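Local coordinates for protein NAD-dependent epimerase/dehydratase (Bacteroides thetaiotaomicron, PDB 3DHN) that probably binds NAD(P) through a Rossmann-type fold and may act as an oxidoreductase, its substrate and precise reaction being unestablished, at residues Arg27-Thr32 and Ala200-Leu205; Glu87-Tyr92 and Val138-Glu143; Gly98-Gly103 and Met150-Ile155; Gly178-Ile183 and Gln212-Ile217. All blocks are in the same frame, centred on the assembly; numbering follows the deposited sequence.

Interaction 1 of 4, residues Arg27-Thr32 and Ala200-Leu205; sequences RGFEVT and AMIDEL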
loop_
_atom_site.group_PDB
_atom_site.type_symbol
_atom_site.label_atom_id
_atom_site.label_comp_id
_atom_site.label_asym_id
_atom_site.label_seq_id
_atom_site.Cartn_x
_atom_site.Cartn_y
_atom_site.Cartn_z
ATOM N N ARG A 27 -8.328 -15.453 2.841
ATOM C CA ARG A 27 -7.978 -15.667 4.237
ATOM C C ARG A 27 -9.086 -15.362 5.239
ATOM O O ARG A 27 -8.834 -15.167 6.432
ATOM C CB ARG A 27 -6.681 -14.912 4.558
ATOM C CG ARG A 27 -5.469 -15.561 3.887
ATOM C CD ARG A 27 -4.217 -14.690 3.888
ATOM N NE ARG A 27 -3.613 -14.549 5.211
ATOM C CZ ARG A 27 -2.428 -13.986 5.433
ATOM N NH1 ARG A 27 -1.714 -13.508 4.420
ATOM N NH2 ARG A 27 -1.950 -13.901 6.668
ATOM N N GLY A 28 -10.313 -15.318 4.734
ATOM C CA GLY A 28 -11.466 -15.123 5.591
ATOM C C GLY A 28 -11.942 -13.739 5.959
ATOM O O GLY A 28 -12.791 -13.608 6.838
ATOM N N PHE A 29 -11.427 -12.711 5.299
ATOM C CA PHE A 29 -11.842 -11.352 5.607
ATOM C C PHE A 29 -13.064 -10.912 4.824
ATOM O O PHE A 29 -13.269 -11.324 3.679
ATOM C CB PHE A 29 -10.692 -10.378 5.330
ATOM C CG PHE A 29 -9.573 -10.465 6.325
ATOM C CD1 PHE A 29 -9.637 -9.770 7.528
ATOM C CD2 PHE A 29 -8.477 -11.276 6.078
ATOM C CE1 PHE A 29 -8.623 -9.886 8.477
ATOM C CE2 PHE A 29 -7.455 -11.400 7.021
ATOM C CZ PHE A 29 -7.529 -10.703 8.221
ATOM N N GLU A 30 -13.881 -10.073 5.453
ATOM C CA GLU A 30 -15.069 -9.529 4.803
ATOM C C GLU A 30 -14.572 -8.214 4.212
ATOM O O GLU A 30 -14.149 -7.312 4.936
ATOM C CB GLU A 30 -16.171 -9.312 5.838
ATOM C CG GLU A 30 -16.394 -10.558 6.692
ATOM C CD GLU A 30 -17.856 -10.874 6.916
ATOM O OE1 GLU A 30 -18.463 -10.286 7.836
ATOM O OE2 GLU A 30 -18.399 -11.711 6.161
ATOM N N VAL A 31 -14.618 -8.105 2.891
ATOM C CA VAL A 31 -14.068 -6.931 2.234
ATOM C C VAL A 31 -15.001 -6.047 1.430
ATOM O O VAL A 31 -15.872 -6.533 0.706
ATOM C CB VAL A 31 -12.906 -7.359 1.282
ATOM C CG1 VAL A 31 -12.148 -6.138 0.772
ATOM C CG2 VAL A 31 -11.972 -8.326 1.988
ATOM N N THR A 32 -14.807 -4.738 1.565
ATOM C CA THR A 32 -15.558 -3.767 0.791
ATOM C C THR A 32 -14.520 -3.142 -0.140
ATOM O O THR A 32 -13.678 -2.343 0.287
ATOM C CB THR A 32 -16.186 -2.665 1.660
ATOM O OG1 THR A 32 -17.155 -3.246 2.540
ATOM C CG2 THR A 32 -16.877 -1.631 0.782
ATOM N N ALA A 200 2.294 -10.422 2.387
ATOM C CA ALA A 200 2.915 -9.760 3.529
ATOM C C ALA A 200 1.998 -8.685 4.120
ATOM O O ALA A 200 1.882 -8.556 5.345
ATOM C CB ALA A 200 4.242 -9.153 3.116
HETATM N N MSE A 201 1.342 -7.921 3.251
HETATM C CA MSE A 201 0.427 -6.870 3.690
HETATM C C MSE A 201 -0.726 -7.444 4.518
HETATM O O MSE A 201 -1.097 -6.878 5.544
HETATM C CB MSE A 201 -0.136 -6.109 2.484
HETATM C CG MSE A 201 -1.112 -5.002 2.844
HETATM SE SE MSE A 201 -0.303 -3.501 3.790
HETATM C CE MSE A 201 -0.361 -2.181 2.361
ATOM N N ILE A 202 -1.310 -8.552 4.073
ATOM C CA ILE A 202 -2.404 -9.146 4.838
ATOM C C ILE A 202 -1.886 -9.775 6.138
ATOM O O ILE A 202 -2.616 -9.859 7.120
ATOM C CB ILE A 202 -3.200 -10.175 4.003
ATOM C CG1 ILE A 202 -3.767 -9.487 2.756
ATOM C CG2 ILE A 202 -4.392 -10.715 4.823
ATOM C CD1 ILE A 202 -4.515 -8.183 3.060
ATOM N N ASP A 203 -0.626 -10.205 6.144
ATOM C CA ASP A 203 -0.014 -10.754 7.361
ATOM C C ASP A 203 0.054 -9.639 8.421
ATOM O O ASP A 203 -0.203 -9.880 9.607
ATOM C CB ASP A 203 1.412 -11.241 7.088
ATOM C CG ASP A 203 1.459 -12.641 6.515
ATOM O OD1 ASP A 203 0.382 -13.242 6.293
ATOM O OD2 ASP A 203 2.580 -13.140 6.292
ATOM N N GLU A 204 0.414 -8.426 7.986
ATOM C CA GLU A 204 0.518 -7.272 8.885
ATOM C C GLU A 204 -0.868 -6.877 9.389
ATOM O O GLU A 204 -1.034 -6.431 10.522
ATOM C CB GLU A 204 1.183 -6.092 8.156
ATOM C CG GLU A 204 1.337 -4.811 8.980
ATOM C CD GLU A 204 2.063 -5.016 10.307
ATOM O OE1 GLU A 204 2.962 -5.877 10.380
ATOM O OE2 GLU A 204 1.744 -4.300 11.279
ATOM N N LEU A 205 -1.865 -7.053 8.534
ATOM C CA LEU A 205 -3.245 -6.749 8.879
ATOM C C LEU A 205 -3.770 -7.752 9.911
ATOM O O LEU A 205 -4.371 -7.374 10.919
ATOM C CB LEU A 205 -4.112 -6.823 7.627
ATOM C CG LEU A 205 -5.630 -6.777 7.842
ATOM C CD1 LEU A 205 -6.071 -5.348 8.122
ATOM C CD2 LEU A 205 -6.325 -7.319 6.608
#
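Arg27 and Asp203 cross at about a right angle, while Phe29 lies against Ile202 and Leu205. One carboxylate oxygen does the gripping: Asp203 OD1 sits at the edge of the guanidinium, near its plane. The bond from Arg27 NH2 to Asp203 OD1 is 2.5 Å, so short that its exact length is doubtful, and a second, weak bond runs to the same OD1 from Arg27 NH1 at 2.8 Å. With guanidinium and carboxylate planes 76° apart, this is not the flat pairing in which two oxygens face two nitrogens. The arginine chain bends at chi3 (71°), bringing one guanidinium face over Ile202, whose CG2 is 3.9 Å from Arg27 CZ. The same methyl touches Phe29 CE2 at 3.8 Å. Leu205, arriving from the opposite direction, sets CD2 over the face of the Phe29 ring, 4.0 Å from its centroid, a CH-pi contact. The backbone turn between Arg27 and Phe29 depends on Gly28, the positive-phi residue of the Schellman motif ending helix 14-25, where a CB would press on the preceding carbonyl. The contact thus ties the turn leading into strand 30-34 to helix 194-206. Arg27 NH1 also bonds to Ala199 O and pairs with Glu23. An alanine here is likely to leave Asp203 without its cationic mate and to uncover the Ile202 methyl that the guanidinium overlies. Charge on the more exposed side and hydrocarbon on the buried side divide the work: the ion pair, together with Ala199 O and Glu23, probably holds the guanidinium in place, and Phe29, Ile202 and Leu205 supply the apolar part.

Interaction 2 of 4, residues Glu87-Tyr92 and Val138-Glu143; sequences ETIKVY and VKALGE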
loop_
_atom_site.group_PDB
_atom_site.type_symbol
_atom_site.label_atom_id
_atom_site.label_comp_id
_atom_site.label_asym_id
_atom_site.label_seq_id
_atom_site.Cartn_x
_atom_site.Cartn_y
_atom_site.Cartn_z
ATOM N N GLU A 87 -1.515 17.840 -6.794
ATOM C CA GLU A 87 -2.902 17.415 -6.784
ATOM C C GLU A 87 -2.892 16.026 -6.160
ATOM O O GLU A 87 -3.759 15.678 -5.358
ATOM C CB GLU A 87 -3.414 17.335 -8.212
ATOM N N THR A 88 -1.895 15.233 -6.533
ATOM C CA THR A 88 -1.754 13.875 -6.019
ATOM C C THR A 88 -1.577 13.905 -4.504
ATOM O O THR A 88 -2.346 13.287 -3.768
ATOM C CB THR A 88 -0.545 13.172 -6.651
ATOM O OG1 THR A 88 -0.632 13.274 -8.077
ATOM C CG2 THR A 88 -0.520 11.701 -6.259
ATOM N N ILE A 89 -0.558 14.626 -4.046
ATOM C CA ILE A 89 -0.293 14.759 -2.615
ATOM C C ILE A 89 -1.595 15.119 -1.901
ATOM O O ILE A 89 -1.883 14.618 -0.814
ATOM C CB ILE A 89 0.721 15.892 -2.335
ATOM C CG1 ILE A 89 2.078 15.557 -2.965
ATOM C CG2 ILE A 89 0.861 16.101 -0.825
ATOM C CD1 ILE A 89 3.034 14.825 -2.033
ATOM N N LYS A 90 -2.373 15.996 -2.532
ATOM C CA LYS A 90 -3.634 16.455 -1.973
ATOM C C LYS A 90 -4.619 15.308 -1.791
ATOM O O LYS A 90 -5.351 15.272 -0.802
ATOM C CB LYS A 90 -4.241 17.536 -2.875
ATOM N N VAL A 91 -4.635 14.375 -2.737
ATOM C CA VAL A 91 -5.544 13.234 -2.656
ATOM C C VAL A 91 -5.107 12.222 -1.597
ATOM O O VAL A 91 -5.955 11.610 -0.941
ATOM C CB VAL A 91 -5.671 12.515 -4.013
ATOM C CG1 VAL A 91 -6.475 11.243 -3.847
ATOM C CG2 VAL A 91 -6.351 13.432 -5.022
ATOM N N TYR A 92 -3.795 12.035 -1.444
ATOM C CA TYR A 92 -3.282 11.105 -0.440
ATOM C C TYR A 92 -3.763 11.566 0.933
ATOM O O TYR A 92 -4.109 10.751 1.789
ATOM C CB TYR A 92 -1.745 11.058 -0.443
ATOM C CG TYR A 92 -1.113 10.354 -1.631
ATOM C CD1 TYR A 92 -1.654 9.175 -2.140
ATOM C CD2 TYR A 92 0.062 10.847 -2.216
ATOM C CE1 TYR A 92 -1.051 8.501 -3.195
ATOM C CE2 TYR A 92 0.674 10.182 -3.273
ATOM C CZ TYR A 92 0.112 9.007 -3.759
ATOM O OH TYR A 92 0.702 8.344 -4.815
ATOM N N VAL A 138 7.044 9.210 -8.209
ATOM C CA VAL A 138 7.843 8.614 -7.146
ATOM C C VAL A 138 8.132 9.654 -6.065
ATOM O O VAL A 138 8.046 9.362 -4.876
ATOM C CB VAL A 138 9.182 8.056 -7.698
ATOM C CG1 VAL A 138 10.099 7.644 -6.544
ATOM C CG2 VAL A 138 8.912 6.853 -8.593
ATOM N N LYS A 139 8.468 10.867 -6.489
ATOM C CA LYS A 139 8.774 11.949 -5.563
ATOM C C LYS A 139 7.587 12.351 -4.694
ATOM O O LYS A 139 7.739 12.623 -3.496
ATOM C CB LYS A 139 9.262 13.183 -6.323
ATOM C CG LYS A 139 10.670 13.074 -6.907
ATOM C CD LYS A 139 11.457 14.356 -6.615
ATOM C CE LYS A 139 12.740 14.460 -7.431
ATOM N NZ LYS A 139 12.552 15.281 -8.666
ATOM N N ALA A 140 6.407 12.392 -5.311
ATOM C CA ALA A 140 5.185 12.784 -4.622
ATOM C C ALA A 140 4.797 11.781 -3.542
ATOM O O ALA A 140 4.362 12.163 -2.452
ATOM C CB ALA A 140 4.045 12.937 -5.632
ATOM N N LEU A 141 4.956 10.500 -3.845
ATOM C CA LEU A 141 4.613 9.470 -2.875
ATOM C C LEU A 141 5.615 9.507 -1.725
ATOM O O LEU A 141 5.248 9.374 -0.557
ATOM C CB LEU A 141 4.619 8.099 -3.545
ATOM C CG LEU A 141 4.222 6.906 -2.678
ATOM C CD1 LEU A 141 2.982 7.222 -1.853
ATOM C CD2 LEU A 141 3.972 5.714 -3.596
ATOM N N GLY A 142 6.883 9.718 -2.059
ATOM C CA GLY A 142 7.908 9.773 -1.032
ATOM C C GLY A 142 7.750 10.991 -0.147
ATOM O O GLY A 142 8.019 10.935 1.055
ATOM N N GLU A 143 7.300 12.090 -0.747
ATOM C CA GLU A 143 7.114 13.338 -0.018
ATOM C C GLU A 143 5.926 13.269 0.933
ATOM O O GLU A 143 5.935 13.887 1.999
ATOM C CB GLU A 143 6.931 14.503 -0.993
ATOM C CG GLU A 143 7.815 15.695 -0.668
ATOM C CD GLU A 143 9.254 15.495 -1.118
ATOM O OE1 GLU A 143 9.593 15.924 -2.245
ATOM O OE2 GLU A 143 10.043 14.898 -0.353
#
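Ile89 and Tyr92 pack on Ala140 and Leu141 in an apolar helix-to-helix contact, between helix 87-101 and helix 135-149 on one side of the central sheet. The two short segments run in broadly the same direction, their axes 9.5 Å apart at closest and crossing at -36°. Alanine suits the point of nearest approach, where the CA atoms of Ile89 and Ala140 are 6.2 Å apart, since its lone methyl takes up little space between the backbones. Ile89 reaches over it with the end of its longer branch: Ile89 CD1 comes within 3.0 Å of Ala140 O, a tight carbon-to-oxygen approach and not a hydrogen bond, and is 4.2 Å from Ala140 CB and 4.0 Å from Glu143 CB. Glutamate thereby contributes only the root of its side chain, and its polar end leads away. Further along, the Tyr92 and Leu141 side chains cross at about a right angle. With its CG anti to the backbone N (chi1 -178°), Leu141 sends CD1 obliquely against the ring, 3.9 Å from Tyr92 CZ. The tyrosine ring also meets Phe144, and both Tyr92 and Leu141 touch Met109 of strand 106-110, so the two helices pack on the sheet as well as on each other. The pairing therefore rests on shape and the burial of hydrocarbon, with no directional bond between these two segments.

Interaction 3 of 4, residues Gly98-Gly103 and Met150-Ile155; sequences GVKKAG and MKEKEI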
loop_
_atom_site.group_PDB
_atom_site.type_symbol
_atom_site.label_atom_id
_atom_site.label_comp_id
_atom_site.label_asym_id
_atom_site.label_seq_id
_atom_site.Cartn_x
_atom_site.Cartn_y
_atom_site.Cartn_z
ATOM N N GLY A 98 -10.042 11.126 5.634
ATOM C CA GLY A 98 -11.390 10.590 5.527
ATOM C C GLY A 98 -11.496 9.372 6.420
ATOM O O GLY A 98 -12.533 9.127 7.039
ATOM N N VAL A 99 -10.413 8.603 6.486
ATOM C CA VAL A 99 -10.367 7.402 7.314
ATOM C C VAL A 99 -10.400 7.755 8.808
ATOM O O VAL A 99 -11.036 7.059 9.606
ATOM C CB VAL A 99 -9.099 6.572 7.007
ATOM C CG1 VAL A 99 -8.978 5.426 7.980
ATOM C CG2 VAL A 99 -9.163 6.035 5.579
ATOM N N LYS A 100 -9.720 8.832 9.185
ATOM C CA LYS A 100 -9.702 9.255 10.587
ATOM C C LYS A 100 -11.074 9.785 11.011
ATOM O O LYS A 100 -11.557 9.482 12.098
ATOM C CB LYS A 100 -8.644 10.344 10.812
ATOM C CG LYS A 100 -7.211 9.831 10.816
ATOM C CD LYS A 100 -6.223 10.919 11.230
ATOM C CE LYS A 100 -6.234 12.086 10.249
ATOM N NZ LYS A 100 -5.218 13.128 10.574
ATOM N N LYS A 101 -11.705 10.563 10.139
ATOM C CA LYS A 101 -13.006 11.132 10.457
ATOM C C LYS A 101 -14.087 10.065 10.587
ATOM O O LYS A 101 -15.139 10.316 11.170
ATOM C CB LYS A 101 -13.396 12.172 9.401
ATOM C CG LYS A 101 -14.729 12.858 9.662
ATOM C CD LYS A 101 -14.901 14.085 8.782
ATOM C CE LYS A 101 -13.949 15.200 9.212
ATOM N NZ LYS A 101 -14.193 15.633 10.625
ATOM N N ALA A 102 -13.819 8.872 10.060
ATOM C CA ALA A 102 -14.772 7.771 10.127
ATOM C C ALA A 102 -14.647 7.007 11.443
ATOM O O ALA A 102 -15.511 6.200 11.789
ATOM C CB ALA A 102 -14.562 6.824 8.953
ATOM N N GLY A 103 -13.557 7.249 12.163
ATOM C CA GLY A 103 -13.362 6.585 13.441
ATOM C C GLY A 103 -12.532 5.313 13.470
ATOM O O GLY A 103 -12.432 4.676 14.522
HETATM N N MSE A 150 4.968 11.071 8.658
HETATM C CA MSE A 150 5.908 11.101 9.771
HETATM C C MSE A 150 5.486 11.967 10.950
HETATM O O MSE A 150 6.078 11.876 12.021
HETATM C CB MSE A 150 7.295 11.533 9.288
HETATM C CG MSE A 150 8.080 10.427 8.598
HETATM SE SE MSE A 150 8.332 8.865 9.740
HETATM C CE MSE A 150 9.953 9.403 10.664
ATOM N N LYS A 151 4.462 12.793 10.769
ATOM C CA LYS A 151 3.997 13.655 11.852
ATOM C C LYS A 151 2.627 13.254 12.382
ATOM O O LYS A 151 2.141 13.838 13.345
ATOM C CB LYS A 151 3.956 15.108 11.380
ATOM C CG LYS A 151 5.327 15.687 11.077
ATOM C CD LYS A 151 5.205 17.053 10.426
ATOM C CE LYS A 151 6.492 17.435 9.722
ATOM N NZ LYS A 151 6.185 18.231 8.507
ATOM N N GLU A 152 2.008 12.262 11.752
ATOM C CA GLU A 152 0.687 11.787 12.145
ATOM C C GLU A 152 0.715 10.921 13.406
ATOM O O GLU A 152 1.465 9.944 13.486
ATOM C CB GLU A 152 0.079 10.992 10.991
ATOM C CG GLU A 152 -1.289 10.398 11.269
ATOM C CD GLU A 152 -2.360 11.458 11.436
ATOM O OE1 GLU A 152 -2.458 12.044 12.536
ATOM O OE2 GLU A 152 -3.094 11.710 10.455
ATOM N N LYS A 153 -0.117 11.263 14.384
ATOM C CA LYS A 153 -0.167 10.500 15.625
ATOM C C LYS A 153 -1.594 10.137 16.009
ATOM O O LYS A 153 -1.815 9.430 16.988
ATOM C CB LYS A 153 0.463 11.293 16.777
ATOM C CG LYS A 153 1.968 11.491 16.675
ATOM C CD LYS A 153 2.554 11.887 18.019
ATOM C CE LYS A 153 4.069 11.986 17.962
ATOM N NZ LYS A 153 4.531 13.085 17.067
ATOM N N GLU A 154 -2.562 10.606 15.229
ATOM C CA GLU A 154 -3.955 10.342 15.552
ATOM C C GLU A 154 -4.566 9.092 14.938
ATOM O O GLU A 154 -5.778 8.933 14.924
ATOM C CB GLU A 154 -4.794 11.584 15.226
ATOM C CG GLU A 154 -4.239 12.850 15.894
ATOM C CD GLU A 154 -5.179 14.039 15.817
ATOM O OE1 GLU A 154 -6.135 14.103 16.620
ATOM O OE2 GLU A 154 -4.969 14.909 14.948
ATOM N N ILE A 155 -3.718 8.203 14.430
ATOM C CA ILE A 155 -4.172 6.936 13.873
ATOM C C ILE A 155 -2.984 5.985 13.812
ATOM O O ILE A 155 -1.836 6.425 13.762
ATOM C CB ILE A 155 -4.765 7.106 12.445
ATOM C CG1 ILE A 155 -5.460 5.810 12.014
ATOM C CG2 ILE A 155 -3.659 7.467 11.448
ATOM C CD1 ILE A 155 -6.259 5.950 10.729
#
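Lys100 reaches from helix 87-101 across to Glu152 and Ile155, in the loop that joins helix 135-149 to strand 156-161. Its CB leaves the helix toward that loop, and with CG anti to the carbonyl carbon (chi1 -74°) the CG methylene crosses Ile155 at a slant, Lys100 CG lying 4.0 Å from Ile155 CD1. At CD the surroundings turn polar, for Lys100 CD is 3.3 Å from Glu152 OE2, with Glu154 CB 4.3 Å from the same CD on the margin. A bend at chi3 (-62°) then swings the amine onto the carboxylate; Lys100 CE passes 3.2 Å from Glu152 OE2 before Lys100 NZ closes a 2.6 Å salt bridge on the syn lone pair of Glu152 OE2. The other oxygen serves its own loop: Glu154 N bonds to Glu152 OE1 at 3.1 Å, meeting it from above the carboxylate plane, with a weaker bond from Lys153 N. On the buried side, Val99 CG1 touches Ile155 CD1 at 3.9 Å, and Phe107 of strand 106-110 lies against both side chains. Lysine fits because one chain offers methylenes for isoleucine and an amine for glutamate. Glu152 is thus pinned at both oxygens, OE2 to a cation and OE1 chiefly to the N-H of Glu154, which probably steadies its negative charge and links the shape of the loop to the end of the helix.

Interaction 4 of 4, residues Gly178-Ile183 and Gln212-Ile217; sequences GKDDMI and QERFTI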
loop_
_atom_site.group_PDB
_atom_site.type_symbol
_atom_site.label_atom_id
_atom_site.label_comp_id
_atom_site.label_asym_id
_atom_site.label_seq_id
_atom_site.Cartn_x
_atom_site.Cartn_y
_atom_site.Cartn_z
ATOM N N GLY A 178 12.290 -5.707 5.990
ATOM C CA GLY A 178 13.209 -4.725 6.529
ATOM C C GLY A 178 12.482 -3.523 7.079
ATOM O O GLY A 178 11.256 -3.533 7.210
ATOM N N LYS A 179 13.247 -2.481 7.393
ATOM C CA LYS A 179 12.682 -1.258 7.935
ATOM C C LYS A 179 12.823 -0.109 6.936
ATOM O O LYS A 179 11.945 0.083 6.096
ATOM C CB LYS A 179 13.370 -0.908 9.262
ATOM C CG LYS A 179 12.577 0.074 10.122
ATOM C CD LYS A 179 13.323 0.423 11.406
ATOM C CE LYS A 179 12.381 0.997 12.459
ATOM N NZ LYS A 179 11.630 2.200 11.986
ATOM N N ASP A 180 13.930 0.634 7.000
ATOM C CA ASP A 180 14.121 1.769 6.096
ATOM C C ASP A 180 15.149 1.613 4.976
ATOM O O ASP A 180 15.225 2.462 4.084
ATOM C CB ASP A 180 14.449 3.025 6.902
ATOM C CG ASP A 180 13.334 3.420 7.847
ATOM O OD1 ASP A 180 12.156 3.401 7.416
ATOM O OD2 ASP A 180 13.635 3.756 9.017
ATOM N N ASP A 181 15.945 0.549 5.013
ATOM C CA ASP A 181 16.948 0.331 3.971
ATOM C C ASP A 181 16.411 -0.564 2.875
ATOM O O ASP A 181 15.755 -1.563 3.153
ATOM C CB ASP A 181 18.211 -0.320 4.541
ATOM C CG ASP A 181 19.008 0.617 5.412
ATOM O OD1 ASP A 181 18.872 1.850 5.251
ATOM O OD2 ASP A 181 19.785 0.114 6.250
HETATM N N MSE A 182 16.704 -0.214 1.630
HETATM C CA MSE A 182 16.259 -1.008 0.494
HETATM C C MSE A 182 16.852 -2.420 0.569
HETATM O O MSE A 182 18.039 -2.591 0.875
HETATM C CB MSE A 182 16.674 -0.325 -0.817
HETATM C CG MSE A 182 16.288 -1.105 -2.078
HETATM SE SE MSE A 182 16.506 -0.050 -3.706
HETATM C CE MSE A 182 14.938 1.053 -3.517
ATOM N N ILE A 183 16.023 -3.424 0.300
ATOM C CA ILE A 183 16.457 -4.821 0.338
ATOM C C ILE A 183 16.929 -5.287 -1.042
ATOM O O ILE A 183 16.168 -5.243 -2.013
ATOM C CB ILE A 183 15.303 -5.769 0.783
ATOM C CG1 ILE A 183 14.725 -5.319 2.131
ATOM C CG2 ILE A 183 15.814 -7.202 0.856
ATOM C CD1 ILE A 183 15.744 -5.241 3.262
ATOM N N GLN A 212 2.532 2.953 13.367
ATOM C CA GLN A 212 2.928 4.315 13.020
ATOM C C GLN A 212 4.342 4.335 12.454
ATOM O O GLN A 212 5.214 5.055 12.951
ATOM C CB GLN A 212 2.849 5.225 14.259
ATOM C CG GLN A 212 1.518 5.148 15.017
ATOM C CD GLN A 212 1.419 6.154 16.167
ATOM O OE1 GLN A 212 0.576 7.049 16.154
ATOM N NE2 GLN A 212 2.282 6.004 17.160
ATOM N N GLU A 213 4.573 3.540 11.414
ATOM C CA GLU A 213 5.893 3.481 10.799
ATOM C C GLU A 213 5.889 2.820 9.422
ATOM O O GLU A 213 4.879 2.272 8.967
ATOM C CB GLU A 213 6.863 2.730 11.716
ATOM C CG GLU A 213 6.584 1.238 11.860
ATOM C CD GLU A 213 7.286 0.630 13.071
ATOM O OE1 GLU A 213 8.486 0.905 13.263
ATOM O OE2 GLU A 213 6.638 -0.125 13.826
ATOM N N ARG A 214 7.038 2.871 8.767
ATOM C CA ARG A 214 7.198 2.268 7.452
ATOM C C ARG A 214 8.041 1.007 7.574
ATOM O O ARG A 214 8.903 0.912 8.460
ATOM C CB ARG A 214 7.902 3.262 6.512
ATOM C CG ARG A 214 8.230 2.733 5.103
ATOM C CD ARG A 214 9.620 2.096 5.031
ATOM N NE ARG A 214 10.696 3.074 5.186
ATOM C CZ ARG A 214 11.054 3.971 4.271
ATOM N NH1 ARG A 214 10.432 4.028 3.100
ATOM N NH2 ARG A 214 12.030 4.835 4.537
ATOM N N PHE A 215 7.762 0.022 6.719
ATOM C CA PHE A 215 8.585 -1.178 6.663
ATOM C C PHE A 215 8.694 -1.560 5.192
ATOM O O PHE A 215 7.983 -0.995 4.345
ATOM C CB PHE A 215 8.062 -2.328 7.564
ATOM C CG PHE A 215 6.846 -3.053 7.049
ATOM C CD1 PHE A 215 5.586 -2.462 7.081
ATOM C CD2 PHE A 215 6.954 -4.374 6.620
ATOM C CE1 PHE A 215 4.452 -3.183 6.697
ATOM C CE2 PHE A 215 5.832 -5.096 6.236
ATOM C CZ PHE A 215 4.576 -4.498 6.277
ATOM N N THR A 216 9.603 -2.481 4.868
ATOM C CA THR A 216 9.818 -2.847 3.483
ATOM C C THR A 216 10.054 -4.339 3.264
ATOM O O THR A 216 10.141 -5.118 4.216
ATOM C CB THR A 216 10.997 -2.012 2.900
ATOM O OG1 THR A 216 11.089 -2.209 1.483
ATOM C CG2 THR A 216 12.313 -2.413 3.568
ATOM N N ILE A 217 10.176 -4.726 2.000
ATOM C CA ILE A 217 10.331 -6.127 1.645
ATOM C C ILE A 217 11.220 -6.296 0.414
ATOM O O ILE A 217 11.410 -5.349 -0.360
ATOM C CB ILE A 217 8.922 -6.735 1.349
ATOM C CG1 ILE A 217 9.010 -8.241 1.132
ATOM C CG2 ILE A 217 8.316 -6.066 0.099
ATOM C CD1 ILE A 217 7.642 -8.920 1.035
HETATM O O HOH W 1 10.579 3.143 9.619
HETATM O O HOH W 2 10.215 3.606 13.743
HETATM O O HOH W 3 13.230 -3.079 -0.380
#
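The Arg214 guanidinium has the backbone O of Asp180 over one face and the Asp180 carboxylate at its edge, while the Phe215 ring has Gly178 O at its own edge and stacks with Phe160 and His210. The arginine bond is nearly straight: Arg214 NE gives a 2.7 Å bond at 168° to Asp180 OD1, taken on the anti lone pair, with the oxygen in the guanidinium plane although the two planes stand 64° apart. Arg214 NH2 adds a weak bond to that oxygen. Bends at chi2 and chi3 fold the arginine chain back onto the loop, and NH1 bonds to Ser161 and Ser115. A leucine in its place would probably leave the Asp180 carboxylate without its main cation and both serines without this donor. Beside it, Gly178 and Thr216 are an antiparallel hydrogen-bonded pair, Gly178 N to Thr216 O being 2.8 Å and Thr216 N to Gly178 O 3.1 Å. Glycine is apt, as a CB there would strike Ile183 CD1. Thr216 OG1 is held by Ser161 O and a water that also joins Ile183 N to Ile217 O. Asp180 and Arg214 form the close pair; Lys179 joins Asp180 and Glu213 by long salt bridges, helped by water, and Glu213 OE2 bonds to His211 N. With backbone bonds to Phe117, this network fastens the loop where its pairing with strand 213-218 stops.

In the fold
All four contacts gather round the central mixed sheet of a Rossmann-type domain. Interaction 1 lies on one side of it, where helix 194-206 packs; interactions 2 and 3 lie on the other, share helix 87-101 and have centres about 17 Å apart. Interaction 4 is at the sheet's far edge. Interactions 1 and 2 are about 25 Å apart between centres. Along the chain, interaction 1 spans both 2 and 3, whose segments alternate; interaction 4 follows them in series, its segments alternating with those of interaction 1. Interaction 4 touches interaction 1 through Ala200 and Ile217, and interaction 3 through Gln212. Contacts between early and late segments thus join the sheet to helices on both sides of it.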